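Local coordinates for inorganic pyrophosphatase (Coxiella burnetii, PDB 3TR4), which probably catalyses the magnesium-dependent hydrolysis of inorganic pyrophosphate to two phosphate ions, working as a homohexamer, at residues Gly93-Glu98 / Lys155-Lys160. Sequence-based numbering, arbitrary orientation.
Sequences GIMKME and KGWEDK
Ile-94 and Glu-158 face each other as an antiparallel hydrogen-bonded pair, and both backbone groups of each are used: Glu-158 N gives a nearly straight bond to Ile-94 O (2.8 Å, 173°), while Ile-94 N reaches Glu-158 O from above its carbonyl plane (3.0 Å). Two residues on, Lys-96 N is bound by Gly-156 O (2.8 Å), but Lys-96 O serves two donors, Lys-155 N at 2.8 Å and, weakly, Gly-156 N. Such sharing marks a classic beta bulge, with Lys-155 and Gly-156 both opposite Lys-96. Beyond it, the chain of Lys-155, bent at chi2 (-59°) and chi4 (62°), brings NZ to Glu-98 OE2 in a 2.9 Å salt bridge, with NZ above the carboxylate plane. On the face of Lys-96 and Glu-158, their aliphatic parts cross at about a right angle. On the other, Met-95 CB lies over the six-membered ring of Trp-157 in a CH-pi contact, and the selenium (SE) of this selenomethionine adds an oblique Met-aromatic contact. Trp-157 NE1 bonds weakly to Ser-137 OG. Strand 86-99, flanked here by strands 152-159 and 106-111, carries Met-97 beside the manganese ligand Asp-104; helix 130-142 packs against Met-95 and Trp-157, and helix 160-175 against Ile-94.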
ATOM      1  N   GLY B  93      27.288 -15.288   0.178  1.00 25.96           N
ATOM      2  CA  GLY B  93      27.893 -15.657  -1.083  1.00 25.70           C
ATOM      3  C   GLY B  93      27.862 -14.492  -2.045  1.00 25.31           C
ATOM      4  O   GLY B  93      27.626 -13.350  -1.647  1.00 22.32           O
ATOM      5  N   ILE B  94      28.100 -14.778  -3.316  1.00 24.73           N
ATOM      6  CA  ILE B  94      28.138 -13.728  -4.321  1.00 20.45           C
ATOM      7  C   ILE B  94      27.548 -14.215  -5.638  1.00 22.40           C
ATOM      8  O   ILE B  94      27.764 -15.355  -6.044  1.00 27.83           O
ATOM      9  CB  ILE B  94      29.577 -13.198  -4.516  1.00 25.39           C
ATOM     10  CG1 ILE B  94      29.617 -12.091  -5.573  1.00 29.51           C
ATOM     11  CG2 ILE B  94      30.532 -14.337  -4.860  1.00 27.49           C
ATOM     12  CD1 ILE B  94      30.954 -11.378  -5.646  1.00 29.52           C
HETATM   13  N   MSE B  95      26.774 -13.352  -6.286  1.00 24.27           N
HETATM   14  CA  MSE B  95      26.230 -13.659  -7.596  1.00 29.27           C
HETATM   15  C   MSE B  95      27.141 -13.079  -8.670  1.00 29.26           C
HETATM   16  O   MSE B  95      27.281 -11.864  -8.788  1.00 27.36           O
HETATM   17  CB  MSE B  95      24.821 -13.078  -7.730  1.00 24.61           C
HETATM   18  CG  MSE B  95      24.075 -13.544  -8.965  1.00 38.02           C
HETATM   19 SE   MSE B  95      22.429 -12.546  -9.236  1.00 38.55          SE
HETATM   20  CE  MSE B  95      23.222 -10.855  -9.810  1.00 32.48           C
ATOM     21  N   LYS B  96      27.765 -13.955  -9.448  1.00 25.82           N
ATOM     22  CA  LYS B  96      28.664 -13.527 -10.507  1.00 34.35           C
ATOM     23  C   LYS B  96      27.862 -13.139 -11.741  1.00 30.38           C
ATOM     24  O   LYS B  96      27.007 -13.898 -12.198  1.00 31.43           O
ATOM     25  CB  LYS B  96      29.646 -14.648 -10.851  1.00 36.03           C
ATOM     26  CG  LYS B  96      30.594 -15.014  -9.719  1.00 42.97           C
ATOM     27  CD  LYS B  96      31.619 -13.917  -9.475  1.00 49.49           C
ATOM     28  CE  LYS B  96      32.656 -14.350  -8.447  1.00 53.25           C
ATOM     29  NZ  LYS B  96      33.753 -13.354  -8.298  1.00 53.79           N
HETATM   30  N   MSE B  97      28.127 -11.953 -12.276  1.00 28.07           N
HETATM   31  CA  MSE B  97      27.406 -11.497 -13.456  1.00 33.77           C
HETATM   32  C   MSE B  97      28.188 -10.430 -14.200  1.00 31.62           C
HETATM   33  O   MSE B  97      29.072  -9.786 -13.636  1.00 32.89           O
HETATM   34  CB  MSE B  97      26.007 -10.981 -13.077  1.00 35.36           C
HETATM   35  CG  MSE B  97      25.860  -9.462 -13.036  1.00 47.77           C
HETATM   36 SE   MSE B  97      24.012  -8.853 -12.709  1.00 54.02          SE
HETATM   37  CE  MSE B  97      23.132  -9.636 -14.258  1.00 37.56           C
ATOM     38  N   GLU B  98      27.870 -10.257 -15.476  1.00 31.99           N
ATOM     39  CA  GLU B  98      28.450  -9.167 -16.247  1.00 33.08           C
ATOM     40  C   GLU B  98      27.349  -8.394 -16.949  1.00 34.82           C
ATOM     41  O   GLU B  98      26.300  -8.950 -17.286  1.00 35.61           O
ATOM     42  CB  GLU B  98      29.485  -9.680 -17.251  1.00 46.49           C
ATOM     43  CG  GLU B  98      28.916 -10.454 -18.425  1.00 50.27           C
ATOM     44  CD  GLU B  98      29.967 -10.754 -19.481  1.00 54.41           C
ATOM     45  OE1 GLU B  98      30.610  -9.804 -19.976  1.00 61.15           O
ATOM     46  OE2 GLU B  98      30.158 -11.943 -19.810  1.00 48.98           O
ATOM     47  N   LYS B 155      26.332 -15.448 -14.371  1.00 28.39           N
ATOM     48  CA  LYS B 155      27.198 -16.604 -14.558  1.00 28.29           C
ATOM     49  C   LYS B 155      26.908 -17.722 -13.553  1.00 37.23           C
ATOM     50  O   LYS B 155      26.984 -18.907 -13.887  1.00 32.93           O
ATOM     51  CB  LYS B 155      28.664 -16.182 -14.459  1.00 32.40           C
ATOM     52  CG  LYS B 155      29.037 -15.021 -15.369  1.00 35.89           C
ATOM     53  CD  LYS B 155      28.777 -15.359 -16.828  1.00 42.17           C
ATOM     54  CE  LYS B 155      29.110 -14.183 -17.737  1.00 48.79           C
ATOM     55  NZ  LYS B 155      30.549 -13.805 -17.669  1.00 48.18           N
ATOM     56  N   GLY B 156      26.580 -17.344 -12.321  1.00 34.83           N
ATOM     57  CA  GLY B 156      26.308 -18.321 -11.284  1.00 34.86           C
ATOM     58  C   GLY B 156      26.534 -17.772  -9.889  1.00 38.00           C
ATOM     59  O   GLY B 156      26.842 -16.594  -9.715  1.00 40.53           O
ATOM     60  N   TRP B 157      26.373 -18.634  -8.892  1.00 32.61           N
ATOM     61  CA  TRP B 157      26.606 -18.258  -7.503  1.00 31.52           C
ATOM     62  C   TRP B 157      27.933 -18.815  -6.996  1.00 35.55           C
ATOM     63  O   TRP B 157      28.252 -19.981  -7.230  1.00 31.94           O
ATOM     64  CB  TRP B 157      25.471 -18.776  -6.620  1.00 36.43           C
ATOM     65  CG  TRP B 157      24.142 -18.186  -6.958  1.00 35.80           C
ATOM     66  CD1 TRP B 157      23.221 -18.685  -7.832  1.00 37.11           C
ATOM     67  CD2 TRP B 157      23.582 -16.983  -6.426  1.00 31.54           C
ATOM     68  NE1 TRP B 157      22.124 -17.864  -7.877  1.00 39.78           N
ATOM     69  CE2 TRP B 157      22.320 -16.812  -7.023  1.00 35.36           C
ATOM     70  CE3 TRP B 157      24.027 -16.035  -5.502  1.00 29.32           C
ATOM     71  CZ2 TRP B 157      21.495 -15.731  -6.727  1.00 36.06           C
ATOM     72  CZ3 TRP B 157      23.210 -14.964  -5.208  1.00 33.71           C
ATOM     73  CH2 TRP B 157      21.956 -14.819  -5.819  1.00 38.41           C
ATOM     74  N   GLU B 158      28.704 -17.979  -6.306  1.00 30.65           N
ATOM     75  CA  GLU B 158      29.926 -18.429  -5.646  1.00 35.78           C
ATOM     76  C   GLU B 158      29.769 -18.307  -4.134  1.00 31.08           C
ATOM     77  O   GLU B 158      28.830 -17.676  -3.651  1.00 28.28           O
ATOM     78  CB  GLU B 158      31.137 -17.625  -6.121  1.00 43.08           C
ATOM     79  CG  GLU B 158      31.402 -17.700  -7.616  1.00 60.06           C
ATOM     80  CD  GLU B 158      31.973 -19.037  -8.052  1.00 79.64           C
ATOM     81  OE1 GLU B 158      33.119 -19.058  -8.551  1.00 87.06           O
ATOM     82  OE2 GLU B 158      31.277 -20.064  -7.904  1.00 86.21           O
ATOM     83  N   ASP B 159      30.700 -18.894  -3.393  1.00 31.09           N
ATOM     84  CA  ASP B 159      30.554 -19.032  -1.945  1.00 38.45           C
ATOM     85  C   ASP B 159      31.031 -17.824  -1.138  1.00 41.60           C
ATOM     86  O   ASP B 159      31.526 -16.836  -1.690  1.00 33.51           O
ATOM     87  CB  ASP B 159      31.246 -20.310  -1.455  1.00 43.22           C
ATOM     88  CG  ASP B 159      32.740 -20.322  -1.748  1.00 52.15           C
ATOM     89  OD1 ASP B 159      33.364 -19.239  -1.751  1.00 52.49           O
ATOM     90  OD2 ASP B 159      33.291 -21.421  -1.970  1.00 58.64           O
ATOM     91  N   LYS B 160      30.872 -17.924   0.179  1.00 30.62           N
ATOM     92  CA  LYS B 160      31.216 -16.847   1.101  1.00 34.32           C
ATOM     93  C   LYS B 160      32.670 -16.400   0.961  1.00 34.09           C
ATOM     94  O   LYS B 160      32.969 -15.210   1.038  1.00 34.15           O
ATOM     95  CB  LYS B 160      30.923 -17.285   2.539  1.00 37.97           C
ATOM     96  CG  LYS B 160      31.139 -16.225   3.610  1.00 36.32           C
ATOM     97  CD  LYS B 160      30.813 -16.810   4.983  1.00 45.48           C
ATOM     98  CE  LYS B 160      31.307 -15.926   6.115  1.00 52.39           C
ATOM     99  NZ  LYS B 160      30.679 -14.578   6.072  1.00 59.00           N
TER